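Cwp19 (Clostridioides difficile, PDB 5OQ3) probably hydrolyses cell-wall peptidoglycan, this portion being its TIM-barrel glycoside hydrolase domain, with an amidase activity also possible. Local coordinates at residues Asn86-Tyr91 against Gly97-Tyr102; Pro162-Val167 against Thr202-Lys207; Glu266-Val269 against Ala273-Arg276. One frame throughout, in Å; residues are numbered along the deposited sequence. Where two conformers were deposited one is given.

Overall arrangement
Eight parallel strands, from 27-32 to 356-361 and adjacent in chain order, close into the TIM barrel of this single-chain domain, and all three contacts sit in connections outside it. Interaction 1 lies between strand 68-74 and helix 104-114. Interaction 2 joins the start of helix 165-181, before strand 186-189, to helix 202-208 beyond that strand; interaction 3 follows strand 241-244. They succeed one another along the chain without touching. Centres lie about 30 Å apart for interactions 1 and 2, about 20 Å for 2 and 3, and about 34 Å for 1 and 3, the last pair on opposite sides of the chain's centre. A bound 1,2-ethanediol, probably from crystallisation, lies about 3 Å from the W88 side chain.

Interaction 1: residues Asn86-Tyr91 against Gly97-Tyr102; sequences NPWSEY and GKDPGY
W88 lays one face of its indole on the backbone of D99 and the ring of P100, and this is the tight half of the contact. P100 CD stands 3.6 Å from the centroid of the six-membered ring, 16° off its normal; D99 CA sits 3.8 Å from the centroid of the five-membered ring, nearer the rim. Both are CH-pi contacts. The indole reaches them with CG beside the backbone N and anti to the carbonyl carbon (chi1 -67°), and its side chain crosses that of P100 at about a right angle. Between the backbones, G97 N donates a bond of 2.8 Å to W88 O.

The NE1 edge is the looser side, where a water in the indole plane accepts from W88 NE1 at 2.9 Å and reaches D99 OD2 only weakly. Elsewhere, one water joins W88 N to G97 O and another S89 O to K98 O. D99 OD1 takes G101 N at 2.8 Å in an Asx turn, with the carboxylate lying alongside the indole. Dispersion and CH-pi attraction therefore hold one indole face, while waters bridge W88 NE1, W88 N and S89 O to the other segment in this surface connection of the barrel.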
loop_
_atom_site.group_PDB
_atom_site.type_symbol
_atom_site.label_atom_id
_atom_site.label_comp_id
_atom_site.label_asym_id
_atom_site.label_seq_id
_atom_site.Cartn_x
_atom_site.Cartn_y
_atom_site.Cartn_z
ATOM N N ASN A 86 11.186 6.507 -14.151
ATOM C CA ASN A 86 9.873 5.942 -14.386
ATOM C C ASN A 86 9.020 6.923 -15.155
ATOM O O ASN A 86 9.180 8.130 -15.030
ATOM C CB ASN A 86 9.218 5.573 -13.036
ATOM C CG ASN A 86 9.911 4.404 -12.390
ATOM O OD1 ASN A 86 9.826 3.305 -12.886
ATOM N ND2 ASN A 86 10.638 4.658 -11.304
ATOM N N PRO A 87 8.082 6.413 -15.985
ATOM C CA PRO A 87 7.292 7.271 -16.877
ATOM C C PRO A 87 6.148 7.961 -16.160
ATOM O O PRO A 87 5.595 7.419 -15.188
ATOM C CB PRO A 87 6.681 6.272 -17.859
ATOM C CG PRO A 87 6.584 5.003 -17.052
ATOM C CD PRO A 87 7.854 4.983 -16.239
ATOM N N TRP A 88 5.706 9.116 -16.682
ATOM C CA TRP A 88 4.514 9.775 -16.141
ATOM C C TRP A 88 3.315 8.844 -16.141
ATOM O O TRP A 88 3.040 8.157 -17.136
ATOM C CB TRP A 88 4.145 11.028 -16.943
ATOM C CG TRP A 88 5.124 12.167 -16.844
ATOM C CD1 TRP A 88 6.015 12.586 -17.791
ATOM C CD2 TRP A 88 5.251 13.060 -15.742
ATOM N NE1 TRP A 88 6.703 13.685 -17.329
ATOM C CE2 TRP A 88 6.219 14.018 -16.089
ATOM C CE3 TRP A 88 4.605 13.159 -14.492
ATOM C CZ2 TRP A 88 6.605 15.050 -15.209
ATOM C CZ3 TRP A 88 4.992 14.182 -13.621
ATOM C CH2 TRP A 88 5.965 15.121 -14.000
ATOM N N SER A 89 2.549 8.866 -15.062
ATOM C CA SER A 89 1.381 7.989 -14.943
ATOM C C SER A 89 0.269 8.382 -15.919
ATOM O O SER A 89 -0.062 9.545 -16.074
ATOM C CB SER A 89 0.822 8.041 -13.521
ATOM O OG SER A 89 -0.344 7.245 -13.411
ATOM N N GLU A 90 -0.331 7.375 -16.542
ATOM C CA GLU A 90 -1.464 7.582 -17.418
ATOM C C GLU A 90 -2.668 8.151 -16.690
ATOM O O GLU A 90 -3.579 8.667 -17.347
ATOM C CB GLU A 90 -1.871 6.272 -18.059
ATOM C CG GLU A 90 -2.585 5.309 -17.134
ATOM C CD GLU A 90 -2.489 3.874 -17.586
ATOM O OE1 GLU A 90 -3.494 3.360 -18.114
ATOM O OE2 GLU A 90 -1.397 3.282 -17.457
ATOM N N TYR A 91 -2.704 8.078 -15.357
ATOM C CA TYR A 91 -3.934 8.527 -14.673
ATOM C C TYR A 91 -4.030 10.048 -14.567
ATOM O O TYR A 91 -5.069 10.553 -14.220
ATOM C CB TYR A 91 -4.111 7.830 -13.313
ATOM C CG TYR A 91 -4.108 6.310 -13.502
ATOM C CD1 TYR A 91 -5.129 5.677 -14.221
ATOM C CD2 TYR A 91 -3.042 5.525 -13.069
ATOM C CE1 TYR A 91 -5.089 4.331 -14.468
ATOM C CE2 TYR A 91 -3.015 4.148 -13.282
ATOM C CZ TYR A 91 -4.034 3.548 -13.993
ATOM O OH TYR A 91 -4.001 2.175 -14.229
ATOM N N GLY A 97 3.306 8.073 -19.932
ATOM C CA GLY A 97 4.489 8.739 -20.397
ATOM C C GLY A 97 4.277 10.187 -20.767
ATOM O O GLY A 97 5.252 10.900 -20.982
ATOM N N LYS A 98 3.026 10.630 -20.841
ATOM C CA LYS A 98 2.716 12.008 -21.267
ATOM C C LYS A 98 2.926 13.000 -20.127
ATOM O O LYS A 98 2.313 12.860 -19.069
ATOM C CB LYS A 98 1.286 12.113 -21.784
ATOM C CG LYS A 98 0.945 13.525 -22.270
ATOM C CD LYS A 98 -0.380 13.600 -23.035
ATOM C CE LYS A 98 -0.683 15.059 -23.411
ATOM N NZ LYS A 98 -1.817 15.158 -24.347
ATOM N N ASP A 99 3.747 14.027 -20.368
ATOM C CA ASP A 99 4.007 15.064 -19.380
ATOM C C ASP A 99 2.711 15.839 -19.180
ATOM O O ASP A 99 2.158 16.369 -20.134
ATOM C CB ASP A 99 5.127 15.995 -19.887
ATOM C CG ASP A 99 5.628 16.959 -18.834
ATOM O OD1 ASP A 99 4.843 17.440 -18.023
ATOM O OD2 ASP A 99 6.838 17.251 -18.837
ATOM N N PRO A 100 2.223 15.929 -17.933
ATOM C CA PRO A 100 0.986 16.654 -17.693
ATOM C C PRO A 100 1.152 18.181 -17.643
ATOM O O PRO A 100 0.180 18.892 -17.416
ATOM C CB PRO A 100 0.510 16.119 -16.349
ATOM C CG PRO A 100 1.719 15.601 -15.678
ATOM C CD PRO A 100 2.763 15.326 -16.701
ATOM N N GLY A 101 2.374 18.679 -17.851
ATOM C CA GLY A 101 2.609 20.122 -17.895
ATOM C C GLY A 101 2.929 20.723 -16.539
ATOM O O GLY A 101 3.239 21.901 -16.454
ATOM N N TYR A 102 2.918 19.894 -15.489
ATOM C CA TYR A 102 3.358 20.303 -14.164
ATOM C C TYR A 102 3.723 19.043 -13.418
ATOM O O TYR A 102 3.333 17.949 -13.804
ATOM C CB TYR A 102 2.230 21.039 -13.429
ATOM C CG TYR A 102 1.097 20.231 -12.886
ATOM C CD1 TYR A 102 0.231 19.564 -13.729
ATOM C CD2 TYR A 102 0.862 20.162 -11.505
ATOM C CE1 TYR A 102 -0.823 18.803 -13.221
ATOM C CE2 TYR A 102 -0.219 19.451 -10.996
ATOM C CZ TYR A 102 -1.036 18.747 -11.846
ATOM O OH TYR A 102 -2.080 18.000 -11.311
HETATM O O HOH W 1 7.392 9.820 -19.060
HETATM O O HOH W 2 8.609 14.390 -19.375
HETATM O O HOH W 3 0.253 11.661 -17.842
#

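Interaction 2: residues Pro162-Val167 against Thr202-Lys207; sequences PGLPEV and TATYQK
T204 CG2 is the atom through which residues 202-207 meet G163 and L164, in the beta-alpha connections on either side of strand 186-189 of the TIM barrel. The evidence for a small, pointed contact is its area: only 110 Å² is buried between the segments, and the nearest alpha carbons, G163 CA and T204 CA, are 6.3 Å apart.

The T204 side chain leaves its helix toward the other segment and splits its two branches by chemistry. Its methyl extends anti to the backbone N and faces G163, while the hydroxyl lies beside that N (chi1 -47°) and hydrogen-bonds D161 OD2. D161 OD1 takes G163 N, so one carboxylate ties the polar branch of the threonine to the very turn that its methyl touches. G163 has no side chain, and the methyl comes up against its carbonyl group.

L164 crosses the T204 side chain at about a right angle. With CG beside the backbone N and anti to the carbonyl carbon (chi1 -71°), the leucine brings L164 CD2 to 3.8 Å from T204 CG2. L164 CG follows behind, 4.1 Å from T204 CG2. L164 also packs on Y208, and T204 on W217 of helix 214-236, which places this apolar junction among three helices. L164 is at the same time the N-cap residue of helix 165-181, directly before P165.

No hydrogen bond spans the two segments themselves; their shortest approach is T204 CG2 to G163 O, at 3.5 Å, with G163 C at 3.6 Å from that methyl.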
loop_
_atom_site.group_PDB
_atom_site.type_symbol
_atom_site.label_atom_id
_atom_site.label_comp_id
_atom_site.label_asym_id
_atom_site.label_seq_id
_atom_site.Cartn_x
_atom_site.Cartn_y
_atom_site.Cartn_z
ATOM N N PRO A 162 10.392 -10.457 -8.542
ATOM C CA PRO A 162 10.953 -10.131 -7.219
ATOM C C PRO A 162 12.263 -10.844 -6.908
ATOM O O PRO A 162 12.972 -10.410 -5.953
ATOM C CB PRO A 162 9.828 -10.540 -6.264
ATOM C CG PRO A 162 8.578 -10.599 -7.095
ATOM C CD PRO A 162 9.047 -11.038 -8.449
ATOM N N GLY A 163 12.579 -11.914 -7.638
ATOM C CA GLY A 163 13.781 -12.670 -7.387
ATOM C C GLY A 163 15.048 -12.196 -8.039
ATOM O O GLY A 163 16.093 -12.779 -7.756
ATOM N N LEU A 164 15.004 -11.135 -8.845
ATOM C CA LEU A 164 16.206 -10.645 -9.491
ATOM C C LEU A 164 16.825 -9.556 -8.663
ATOM O O LEU A 164 16.162 -8.533 -8.354
ATOM C CB LEU A 164 15.899 -10.128 -10.894
ATOM C CG LEU A 164 15.566 -11.220 -11.929
ATOM C CD1 LEU A 164 15.071 -10.595 -13.200
ATOM C CD2 LEU A 164 16.785 -12.092 -12.204
ATOM N N PRO A 165 18.143 -9.664 -8.429
ATOM C CA PRO A 165 18.764 -8.575 -7.719
ATOM C C PRO A 165 18.650 -7.218 -8.451
ATOM O O PRO A 165 18.522 -6.168 -7.789
ATOM C CB PRO A 165 20.231 -9.022 -7.605
ATOM C CG PRO A 165 20.214 -10.495 -7.774
ATOM C CD PRO A 165 19.027 -10.852 -8.575
ATOM N N GLU A 166 18.700 -7.212 -9.780
ATOM C CA GLU A 166 18.566 -5.939 -10.497
ATOM C C GLU A 166 17.178 -5.324 -10.319
ATOM O O GLU A 166 17.044 -4.105 -10.373
ATOM C CB GLU A 166 18.877 -6.091 -12.022
ATOM C CG GLU A 166 20.356 -6.255 -12.292
ATOM C CD GLU A 166 20.714 -6.365 -13.761
ATOM O OE1 GLU A 166 19.835 -6.317 -14.648
ATOM O OE2 GLU A 166 21.924 -6.482 -14.028
ATOM N N VAL A 167 16.157 -6.161 -10.216
ATOM C CA VAL A 167 14.816 -5.661 -10.013
ATOM C C VAL A 167 14.718 -4.998 -8.631
ATOM O O VAL A 167 14.226 -3.868 -8.530
ATOM C CB VAL A 167 13.759 -6.758 -10.175
ATOM C CG1 VAL A 167 12.420 -6.345 -9.553
ATOM C CG2 VAL A 167 13.538 -7.115 -11.637
ATOM N N THR A 202 11.227 -19.903 -12.780
ATOM C CA THR A 202 12.108 -21.071 -12.626
ATOM C C THR A 202 13.558 -20.731 -12.921
ATOM O O THR A 202 14.448 -21.177 -12.196
ATOM C CB THR A 202 11.649 -22.200 -13.519
ATOM O OG1 THR A 202 10.266 -22.437 -13.235
ATOM C CG2 THR A 202 12.479 -23.430 -13.303
ATOM N N ALA A 203 13.816 -19.950 -13.968
ATOM C CA ALA A 203 15.203 -19.643 -14.314
ATOM C C ALA A 203 15.851 -18.803 -13.225
ATOM O O ALA A 203 16.993 -19.034 -12.859
ATOM C CB ALA A 203 15.265 -18.937 -15.657
ATOM N N THR A 204 15.107 -17.839 -12.678
ATOM C CA THR A 204 15.585 -17.013 -11.595
ATOM C C THR A 204 15.918 -17.884 -10.385
ATOM O O THR A 204 16.955 -17.712 -9.753
ATOM C CB THR A 204 14.508 -15.985 -11.230
ATOM O OG1 THR A 204 14.021 -15.380 -12.413
ATOM C CG2 THR A 204 15.047 -14.929 -10.315
ATOM N N TYR A 205 15.038 -18.788 -10.035
ATOM C CA TYR A 205 15.254 -19.738 -8.910
ATOM C C TYR A 205 16.498 -20.605 -9.130
ATOM O O TYR A 205 17.338 -20.800 -8.245
ATOM C CB TYR A 205 13.984 -20.569 -8.655
ATOM C CG TYR A 205 14.238 -21.664 -7.674
ATOM C CD1 TYR A 205 14.446 -21.383 -6.321
ATOM C CD2 TYR A 205 14.386 -22.978 -8.087
ATOM C CE1 TYR A 205 14.783 -22.385 -5.417
ATOM C CE2 TYR A 205 14.692 -24.001 -7.188
ATOM C CZ TYR A 205 14.905 -23.702 -5.857
ATOM O OH TYR A 205 15.207 -24.703 -4.979
ATOM N N GLN A 206 16.638 -21.106 -10.345
ATOM C CA GLN A 206 17.818 -21.930 -10.636
ATOM C C GLN A 206 19.106 -21.148 -10.492
ATOM O O GLN A 206 20.121 -21.667 -10.031
ATOM C CB GLN A 206 17.701 -22.547 -12.026
ATOM C CG GLN A 206 16.679 -23.642 -12.133
ATOM C CD GLN A 206 16.621 -24.228 -13.531
ATOM O OE1 GLN A 206 15.644 -24.052 -14.224
ATOM N NE2 GLN A 206 17.690 -24.891 -13.961
ATOM N N LYS A 207 19.087 -19.895 -10.906
ATOM C CA LYS A 207 20.299 -19.085 -10.873
ATOM C C LYS A 207 20.643 -18.576 -9.491
ATOM O O LYS A 207 21.816 -18.516 -9.124
ATOM C CB LYS A 207 20.163 -17.886 -11.822
ATOM C CG LYS A 207 21.450 -17.082 -11.952
ATOM C CD LYS A 207 21.459 -16.185 -13.157
ATOM C CE LYS A 207 22.701 -15.311 -13.161
ATOM N NZ LYS A 207 23.874 -16.120 -13.550
#

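Interaction 3: residues Glu266-Val269 against Ala273-Arg276; sequences ESYV and ADTR
Two short helices, 267-270 and 275-280, follow each other in the connection between barrel strands 241-244 and 286-287, and the short link between them is closed by S267 and A273. These residues exchange two hydrogen bonds. A273 N donates to S267 O at 3.0 Å. S267 OG donates to A273 O at 2.8 Å, within the carbonyl plane. The serine hydroxyl gets there because chi1 of 78° sets it between its own backbone N and carbonyl carbon.

S267 OG is used twice: besides giving its proton to A273 O, it accepts from a water 2.8 Å away, and that water also bonds T275 OG1. The two hydroxyls, S267 OG and T275 OG1, stand 3.8 Å apart, so water rather than a direct bond connects them. The methyl carbon A273 CB meets S267 CB at 4.0 Å beside this polar link.

Further out, Y268 and D274 run side by side in the same direction. Their planes are 82° apart, D274 OD1 lies at the edge of the phenol ring in its plane, and Y268 CE1 is 3.7 Å from D274 OD2. W250 NE1 donates to D274 OD1, while R219 and R251 make cation-pi contacts with Y268.

A weak bond from T275 N to A273 O makes D274 the centre of an inverse gamma turn, and D274 OD1 weakly caps A277 N. D274 is also the N-cap of helix 275-280, so the inverse gamma turn and the helix N-cap share one aspartate in a beta-alpha connection of the TIM barrel.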
loop_
_atom_site.group_PDB
_atom_site.type_symbol
_atom_site.label_atom_id
_atom_site.label_comp_id
_atom_site.label_asym_id
_atom_site.label_seq_id
_atom_site.Cartn_x
_atom_site.Cartn_y
_atom_site.Cartn_z
ATOM N N GLU A 266 -4.367 -16.509 2.775
ATOM C CA GLU A 266 -3.233 -16.226 3.616
ATOM C C GLU A 266 -2.141 -15.525 2.837
ATOM O O GLU A 266 -1.727 -15.991 1.791
ATOM C CB GLU A 266 -2.686 -17.566 4.102
ATOM C CG GLU A 266 -3.645 -18.360 4.964
ATOM C CD GLU A 266 -3.214 -19.808 5.146
ATOM O OE1 GLU A 266 -3.208 -20.545 4.149
ATOM O OE2 GLU A 266 -2.908 -20.201 6.265
ATOM N N SER A 267 -1.646 -14.416 3.385
ATOM C CA SER A 267 -0.575 -13.668 2.708
ATOM C C SER A 267 0.740 -14.430 2.601
ATOM O O SER A 267 1.459 -14.280 1.596
ATOM C CB SER A 267 -0.332 -12.314 3.353
ATOM O OG SER A 267 0.430 -12.397 4.549
ATOM N N TYR A 268 1.003 -15.318 3.560
ATOM C CA TYR A 268 2.238 -16.098 3.598
ATOM C C TYR A 268 2.391 -16.995 2.351
ATOM O O TYR A 268 3.502 -17.191 1.892
ATOM C CB TYR A 268 2.209 -16.926 4.879
ATOM C CG TYR A 268 3.376 -17.807 5.154
ATOM C CD1 TYR A 268 4.467 -17.322 5.871
ATOM C CD2 TYR A 268 3.372 -19.139 4.796
ATOM C CE1 TYR A 268 5.520 -18.148 6.207
ATOM C CE2 TYR A 268 4.442 -19.939 5.090
ATOM C CZ TYR A 268 5.511 -19.448 5.802
ATOM O OH TYR A 268 6.548 -20.288 6.127
ATOM N N VAL A 269 1.255 -17.560 1.925
ATOM C CA VAL A 269 1.122 -18.663 0.968
ATOM C C VAL A 269 0.766 -18.111 -0.409
ATOM O O VAL A 269 1.289 -18.555 -1.442
ATOM C CB VAL A 269 -0.054 -19.605 1.424
ATOM C CG1 VAL A 269 -0.284 -20.779 0.475
ATOM C CG2 VAL A 269 0.194 -20.125 2.830
ATOM N N ALA A 273 4.126 -12.962 1.265
ATOM C CA ALA A 273 4.257 -11.821 2.130
ATOM C C ALA A 273 4.264 -12.326 3.563
ATOM O O ALA A 273 3.236 -12.584 4.151
ATOM C CB ALA A 273 3.124 -10.843 1.882
ATOM N N ASP A 274 5.439 -12.482 4.104
ATOM C CA ASP A 274 5.697 -13.088 5.404
ATOM C C ASP A 274 5.763 -11.969 6.444
ATOM O O ASP A 274 6.832 -11.595 6.932
ATOM C CB ASP A 274 6.954 -13.928 5.389
ATOM C CG ASP A 274 7.128 -14.749 6.651
ATOM O OD1 ASP A 274 6.344 -14.575 7.628
ATOM O OD2 ASP A 274 8.074 -15.572 6.648
ATOM N N THR A 275 4.605 -11.437 6.777
ATOM C CA THR A 275 4.547 -10.225 7.618
ATOM C C THR A 275 5.205 -10.475 8.961
ATOM O O THR A 275 5.842 -9.579 9.488
ATOM C CB THR A 275 3.097 -9.819 7.812
ATOM O OG1 THR A 275 2.462 -9.865 6.539
ATOM C CG2 THR A 275 3.014 -8.440 8.431
ATOM N N ARG A 276 5.056 -11.674 9.508
ATOM C CA ARG A 276 5.718 -11.961 10.783
ATOM C C ARG A 276 7.211 -11.784 10.682
ATOM O O ARG A 276 7.823 -11.250 11.605
ATOM C CB ARG A 276 5.340 -13.356 11.271
ATOM C CG ARG A 276 6.137 -13.744 12.499
ATOM C CD ARG A 276 5.716 -15.088 13.075
ATOM N NE ARG A 276 4.403 -14.983 13.674
ATOM C CZ ARG A 276 3.710 -16.012 14.142
ATOM N NH1 ARG A 276 4.207 -17.242 14.081
ATOM N NH2 ARG A 276 2.534 -15.829 14.703
HETATM O O HOH W 4 -0.270 -10.494 6.491
#